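Local atomic coordinates of precorrin-2 dehydrogenase (Bacillus megaterium, PDB entry 3DFZ), a protein that catalyses the NAD+-dependent dehydrogenation of precorrin-2 to sirohydrochlorin, a precursor of siroheme and of adenosylcobalamin made by the anaerobic route. Residues E67-E72 with V79-V84; T44-G49 with N119-F124. One frame throughout, in Å; residues are numbered along the deposited sequence.

Interaction 1. Residues E67-E72 with V79-V84; sequences EINEWE and VKRKKV
Two oxygens of helix 66-73 lie close to Arg81 NH2: Glu72 OE1 accepts a hydrogen bond from it at 3.1 Å, nearly straight at 168°, and Asn69 OD1 lies 2.8 Å from the same NH2 nitrogen. The other terminal nitrogen, Arg81 NH1, binds Glu72 OE2 at 3.1 Å, so the guanidinium grips the carboxylate end-on, one nitrogen to each oxygen. This salt bridge is not coplanar. The two flat groups are turned 55° against each other, and both oxygens are met from above the carboxylate plane, whereas OE1 itself lies in the plane of the guanidinium. The other branch of the Asn69 amide, ND2, bonds to Ser65 O.

Beneath the ion pair the contact is apolar. Val79 puts CG1 over the centre of one guanidinium face of Arg81, while its other methyl, CG2, packs against Glu72 CG at 3.5 Å and Ile68 CG2 at 4.0 Å. With CG anti to the backbone N (chi1 -162°) and a bend at chi2, the Glu72 chain lies across Val79 before its carboxylate reaches Arg81. Ile68 continues this layer inward to Val59 and Leu77. The contact thus closes the helix-to-strand half of a beta-alpha-beta crossover, 56-60, 66-73 and 77-80, at the outer edge of the parallel sheet of a Rossmann-type NAD-binding domain.

Interaction 2. Residues T44-G49 with N119-F124; sequences TRRIKG and NMASSF
In the Rossmann-type NAD-binding domain, helix 41-50, which follows what is probably the glycine-rich, dinucleotide-binding turn, here meets the C-terminal end of strand 117-120 at one edge of the parallel sheet. Within 44-49 it is Arg46 that reaches 119-124. Arg46 NE donates to Asn119 OD1 at 3.2 Å with an N-H...O angle of 162°; the oxygen lies in the guanidinium plane, at its edge, but NE stands 21° off the carbonyl plane of the amide. A bend at chi2 (-68°) turns the arginine chain so that it crosses Asn119 at about a right angle. Farther out, Arg46 NH2 comes to 3.5 Å from Ala121 CB, and Arg46 NE is 3.6 Å from the same methyl.

Asn119 is held from both ends of its amide, since ND2 bonds to Ile129 O, and its backbone is paired with strand 94-97. Ala121, just beyond the strand, is the second residue of a type I turn from Met120 to Ser123 and touches Ile42, which probably binds NAD+, as in relatives. The bond from NE to a neutral amide oxygen is no salt bridge; with Asn119 buried, it satisfies OD1 while ND2 is met by Ile129, which together should fix which way round the amide sits.

Overall arrangement
Coming from the N terminus, the chain runs through strand 33-37 into helix 41-50, the first half of interaction 2, and then through strand 56-60 to helix 66-73. Interaction 1 closes a short loop from that helix to strand 77-80 and its exit. Only after strand 94-97 and helix 102-108 does the chain reach 119-124 and close the much longer loop of interaction 2, within which interaction 1 lies entirely. The contacts involve the two outermost strands of this chain's parallel sheet, their centres 15 Å apart. The two helices bridge them: Thr44 packs on Glu67 and Ile68, and Lys48 on Trp71. At the end of 119-124, Phe124 stacks on His184 of the second subunit.

Interaction 1. Residues E67-E72 with V79-V84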
loop_
_atom_site.group_PDB
_atom_site.type_symbol
_atom_site.label_atom_id
_atom_site.label_comp_id
_atom_site.label_asym_id
_atom_site.label_seq_id
_atom_site.Cartn_x
_atom_site.Cartn_y
_atom_site.Cartn_z
ATOM N N GLU B 67 6.224 -23.422 -12.163
ATOM C CA GLU B 67 7.019 -22.370 -11.539
ATOM C C GLU B 67 7.009 -22.483 -10.014
ATOM O O GLU B 67 8.045 -22.324 -9.386
ATOM C CB GLU B 67 6.564 -20.981 -12.007
ATOM C CG GLU B 67 5.087 -20.891 -12.344
ATOM C CD GLU B 67 4.813 -20.764 -13.836
ATOM O OE1 GLU B 67 5.356 -19.836 -14.472
ATOM O OE2 GLU B 67 4.040 -21.584 -14.371
ATOM N N ILE B 68 5.845 -22.764 -9.425
ATOM C CA ILE B 68 5.786 -23.105 -8.012
ATOM C C ILE B 68 6.674 -24.338 -7.712
ATOM O O ILE B 68 7.452 -24.335 -6.757
ATOM C CB ILE B 68 4.327 -23.262 -7.493
ATOM C CG1 ILE B 68 3.535 -21.958 -7.714
ATOM C CG2 ILE B 68 4.315 -23.617 -6.008
ATOM C CD1 ILE B 68 2.000 -22.078 -7.553
ATOM N N ASN B 69 6.578 -25.361 -8.563
ATOM C CA ASN B 69 7.451 -26.532 -8.483
ATOM C C ASN B 69 8.927 -26.201 -8.489
ATOM O O ASN B 69 9.679 -26.726 -7.670
ATOM C CB ASN B 69 7.126 -27.526 -9.599
ATOM C CG ASN B 69 6.077 -28.510 -9.190
ATOM O OD1 ASN B 69 6.342 -29.374 -8.376
ATOM N ND2 ASN B 69 4.869 -28.390 -9.742
ATOM N N GLU B 70 9.337 -25.325 -9.403
ATOM C CA GLU B 70 10.735 -24.884 -9.497
ATOM C C GLU B 70 11.180 -24.111 -8.242
ATOM O O GLU B 70 12.310 -24.294 -7.770
ATOM C CB GLU B 70 10.955 -24.058 -10.767
ATOM C CG GLU B 70 12.387 -23.521 -11.000
ATOM C CD GLU B 70 13.512 -24.586 -11.046
ATOM O OE1 GLU B 70 13.259 -25.817 -10.950
ATOM O OE2 GLU B 70 14.687 -24.165 -11.176
ATOM N N TRP B 71 10.295 -23.259 -7.721
ATOM C CA TRP B 71 10.527 -22.540 -6.469
ATOM C C TRP B 71 10.605 -23.484 -5.256
ATOM O O TRP B 71 11.434 -23.299 -4.376
ATOM C CB TRP B 71 9.436 -21.483 -6.238
ATOM C CG TRP B 71 9.461 -20.336 -7.226
ATOM C CD1 TRP B 71 10.564 -19.760 -7.790
ATOM C CD2 TRP B 71 8.327 -19.616 -7.734
ATOM N NE1 TRP B 71 10.189 -18.730 -8.618
ATOM C CE2 TRP B 71 8.823 -18.617 -8.604
ATOM C CE3 TRP B 71 6.941 -19.709 -7.529
ATOM C CZ2 TRP B 71 7.977 -17.718 -9.288
ATOM C CZ3 TRP B 71 6.096 -18.808 -8.206
ATOM C CH2 TRP B 71 6.623 -17.836 -9.078
ATOM N N GLU B 72 9.734 -24.482 -5.226
ATOM C CA GLU B 72 9.797 -25.541 -4.225
ATOM C C GLU B 72 11.134 -26.290 -4.307
ATOM O O GLU B 72 11.812 -26.473 -3.287
ATOM C CB GLU B 72 8.627 -26.517 -4.417
ATOM C CG GLU B 72 8.341 -27.388 -3.201
ATOM C CD GLU B 72 7.885 -28.806 -3.567
ATOM O OE1 GLU B 72 8.025 -29.221 -4.764
ATOM O OE2 GLU B 72 7.414 -29.499 -2.629
ATOM N N VAL B 79 5.294 -26.755 -0.381
ATOM C CA VAL B 79 4.033 -27.139 -1.005
ATOM C C VAL B 79 3.313 -28.245 -0.185
ATOM O O VAL B 79 3.946 -29.184 0.321
ATOM C CB VAL B 79 4.247 -27.617 -2.483
ATOM C CG1 VAL B 79 2.917 -27.952 -3.151
ATOM C CG2 VAL B 79 4.958 -26.555 -3.302
ATOM N N LYS B 80 2.000 -28.078 -0.038
ATOM C CA LYS B 80 1.096 -29.040 0.595
ATOM C C LYS B 80 0.144 -29.475 -0.527
ATOM O O LYS B 80 -0.698 -28.690 -0.972
ATOM C CB LYS B 80 0.371 -28.345 1.752
ATOM C CG LYS B 80 -0.420 -29.198 2.734
ATOM C CD LYS B 80 0.021 -28.775 4.163
ATOM C CE LYS B 80 -0.979 -29.090 5.298
ATOM N NZ LYS B 80 -1.181 -30.547 5.615
ATOM N N ARG B 81 0.322 -30.698 -1.027
ATOM C CA ARG B 81 -0.402 -31.161 -2.225
ATOM C C ARG B 81 -1.726 -31.819 -1.895
ATOM O O ARG B 81 -1.842 -33.031 -1.855
ATOM C CB ARG B 81 0.463 -32.085 -3.089
ATOM C CG ARG B 81 1.308 -31.335 -4.067
ATOM C CD ARG B 81 2.505 -32.132 -4.555
ATOM N NE ARG B 81 3.359 -31.308 -5.420
ATOM C CZ ARG B 81 4.563 -30.847 -5.086
ATOM N NH1 ARG B 81 5.094 -31.133 -3.908
ATOM N NH2 ARG B 81 5.252 -30.113 -5.945
ATOM N N LYS B 82 -2.721 -30.978 -1.681
ATOM C CA LYS B 82 -4.037 -31.364 -1.217
ATOM C C LYS B 82 -4.914 -30.096 -1.231
ATOM O O LYS B 82 -4.418 -28.980 -1.456
ATOM C CB LYS B 82 -3.956 -31.953 0.200
ATOM C CG LYS B 82 -3.403 -31.004 1.257
ATOM C CD LYS B 82 -3.712 -31.514 2.650
ATOM C CE LYS B 82 -4.059 -30.359 3.586
ATOM N NZ LYS B 82 -5.124 -30.724 4.584
ATOM N N LYS B 83 -6.210 -30.267 -0.977
ATOM C CA LYS B 83 -7.084 -29.132 -0.785
ATOM C C LYS B 83 -6.922 -28.667 0.654
ATOM O O LYS B 83 -6.561 -29.450 1.529
ATOM C CB LYS B 83 -8.545 -29.496 -1.084
ATOM C CG LYS B 83 -8.822 -29.941 -2.534
ATOM C CD LYS B 83 -10.258 -29.614 -3.000
ATOM C CE LYS B 83 -11.360 -30.262 -2.135
ATOM N NZ LYS B 83 -12.746 -29.982 -2.672
ATOM N N VAL B 84 -7.203 -27.390 0.880
ATOM C CA VAL B 84 -7.095 -26.735 2.186
ATOM C C VAL B 84 -8.116 -27.262 3.187
ATOM O O VAL B 84 -9.262 -27.550 2.839
ATOM C CB VAL B 84 -7.333 -25.224 2.029
ATOM C CG1 VAL B 84 -6.598 -24.430 3.108
ATOM C CG2 VAL B 84 -6.904 -24.791 0.640
#

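Interaction 2. Residues T44-G49 with N119-F124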
loop_
_atom_site.group_PDB
_atom_site.type_symbol
_atom_site.label_atom_id
_atom_site.label_comp_id
_atom_site.label_asym_id
_atom_site.label_seq_id
_atom_site.Cartn_x
_atom_site.Cartn_y
_atom_site.Cartn_z
ATOM N N THR B 44 0.570 -18.149 -8.580
ATOM C CA THR B 44 1.932 -17.983 -9.074
ATOM C C THR B 44 2.335 -16.504 -9.133
ATOM O O THR B 44 3.413 -16.121 -8.638
ATOM C CB THR B 44 2.071 -18.611 -10.471
ATOM O OG1 THR B 44 1.707 -19.989 -10.399
ATOM C CG2 THR B 44 3.487 -18.489 -11.009
ATOM N N ARG B 45 1.462 -15.687 -9.725
ATOM C CA ARG B 45 1.697 -14.253 -9.865
ATOM C C ARG B 45 1.829 -13.606 -8.484
ATOM O O ARG B 45 2.767 -12.833 -8.253
ATOM C CB ARG B 45 0.586 -13.623 -10.725
ATOM C CG ARG B 45 0.310 -12.131 -10.516
ATOM C CD ARG B 45 -0.168 -11.396 -11.803
ATOM N NE ARG B 45 -0.847 -12.250 -12.789
ATOM C CZ ARG B 45 -2.165 -12.463 -12.845
ATOM N NH1 ARG B 45 -2.994 -11.899 -11.962
ATOM N NH2 ARG B 45 -2.658 -13.259 -13.789
ATOM N N ARG B 46 0.923 -13.953 -7.562
ATOM C CA ARG B 46 0.973 -13.438 -6.192
ATOM C C ARG B 46 2.289 -13.773 -5.452
ATOM O O ARG B 46 2.891 -12.890 -4.855
ATOM C CB ARG B 46 -0.240 -13.914 -5.375
ATOM C CG ARG B 46 -1.580 -13.297 -5.764
ATOM C CD ARG B 46 -1.650 -11.792 -5.417
ATOM N NE ARG B 46 -2.982 -11.197 -5.629
ATOM C CZ ARG B 46 -3.449 -10.764 -6.798
ATOM N NH1 ARG B 46 -2.709 -10.861 -7.894
ATOM N NH2 ARG B 46 -4.670 -10.240 -6.871
ATOM N N ILE B 47 2.714 -15.043 -5.514
ATOM C CA ILE B 47 3.944 -15.550 -4.868
ATOM C C ILE B 47 5.194 -14.832 -5.371
ATOM O O ILE B 47 6.041 -14.427 -4.577
ATOM C CB ILE B 47 4.112 -17.098 -5.060
ATOM C CG1 ILE B 47 3.056 -17.867 -4.260
ATOM C CG2 ILE B 47 5.516 -17.557 -4.668
ATOM C CD1 ILE B 47 2.641 -19.194 -4.892
ATOM N N LYS B 48 5.303 -14.677 -6.689
ATOM C CA LYS B 48 6.355 -13.857 -7.294
ATOM C C LYS B 48 6.595 -12.573 -6.519
ATOM O O LYS B 48 7.736 -12.222 -6.263
ATOM C CB LYS B 48 6.021 -13.522 -8.744
ATOM C CG LYS B 48 6.878 -14.256 -9.751
ATOM C CD LYS B 48 6.063 -14.612 -11.006
ATOM C CE LYS B 48 6.912 -15.318 -12.078
ATOM N NZ LYS B 48 6.065 -16.020 -13.107
ATOM N N GLY B 49 5.510 -11.897 -6.143
ATOM C CA GLY B 49 5.542 -10.633 -5.403
ATOM C C GLY B 49 6.258 -10.669 -4.075
ATOM O O GLY B 49 6.885 -9.681 -3.682
ATOM N N ASN B 119 -5.822 -11.752 1.598
ATOM C CA ASN B 119 -6.047 -11.217 0.283
ATOM C C ASN B 119 -6.951 -12.173 -0.478
ATOM O O ASN B 119 -6.619 -13.336 -0.686
ATOM C CB ASN B 119 -4.710 -11.007 -0.439
ATOM C CG ASN B 119 -4.893 -10.604 -1.885
ATOM O OD1 ASN B 119 -4.421 -11.288 -2.767
ATOM N ND2 ASN B 119 -5.604 -9.505 -2.131
ATOM N N MET B 120 -8.130 -11.700 -0.836
ATOM C CA MET B 120 -9.060 -12.536 -1.580
ATOM C C MET B 120 -8.869 -12.154 -3.028
ATOM O O MET B 120 -9.608 -11.329 -3.569
ATOM C CB MET B 120 -10.496 -12.290 -1.120
ATOM C CG MET B 120 -10.720 -12.597 0.349
ATOM S SD MET B 120 -10.947 -14.364 0.611
ATOM C CE MET B 120 -11.152 -14.378 2.390
ATOM N N ALA B 121 -7.826 -12.724 -3.625
ATOM C CA ALA B 121 -7.366 -12.348 -4.960
ATOM C C ALA B 121 -8.414 -12.677 -6.005
ATOM O O ALA B 121 -8.640 -11.906 -6.951
ATOM C CB ALA B 121 -6.039 -13.043 -5.271
ATOM N N SER B 122 -9.086 -13.808 -5.787
ATOM C CA SER B 122 -10.033 -14.371 -6.746
ATOM C C SER B 122 -11.404 -13.718 -6.646
ATOM O O SER B 122 -12.403 -14.342 -7.003
ATOM C CB SER B 122 -10.149 -15.898 -6.564
ATOM O OG SER B 122 -8.935 -16.573 -6.877
ATOM N N SER B 123 -11.441 -12.474 -6.145
ATOM C CA SER B 123 -12.643 -11.627 -6.124
ATOM C C SER B 123 -13.862 -12.368 -5.531
ATOM O O SER B 123 -13.672 -13.382 -4.833
ATOM C CB SER B 123 -12.921 -11.081 -7.542
ATOM O OG SER B 123 -13.394 -12.099 -8.422
ATOM N N PHE B 124 -15.093 -11.869 -5.727
ATOM C CA PHE B 124 -15.385 -10.508 -6.191
ATOM C C PHE B 124 -15.243 -9.580 -4.989
ATOM O O PHE B 124 -14.654 -8.494 -5.091
ATOM C CB PHE B 124 -16.798 -10.422 -6.790
ATOM C CG PHE B 124 -17.266 -9.012 -7.073
ATOM C CD1 PHE B 124 -16.859 -8.340 -8.227
ATOM C CD2 PHE B 124 -18.130 -8.361 -6.194
ATOM C CE1 PHE B 124 -17.298 -7.034 -8.494
ATOM C CE2 PHE B 124 -18.574 -7.054 -6.453
ATOM C CZ PHE B 124 -18.155 -6.392 -7.606
#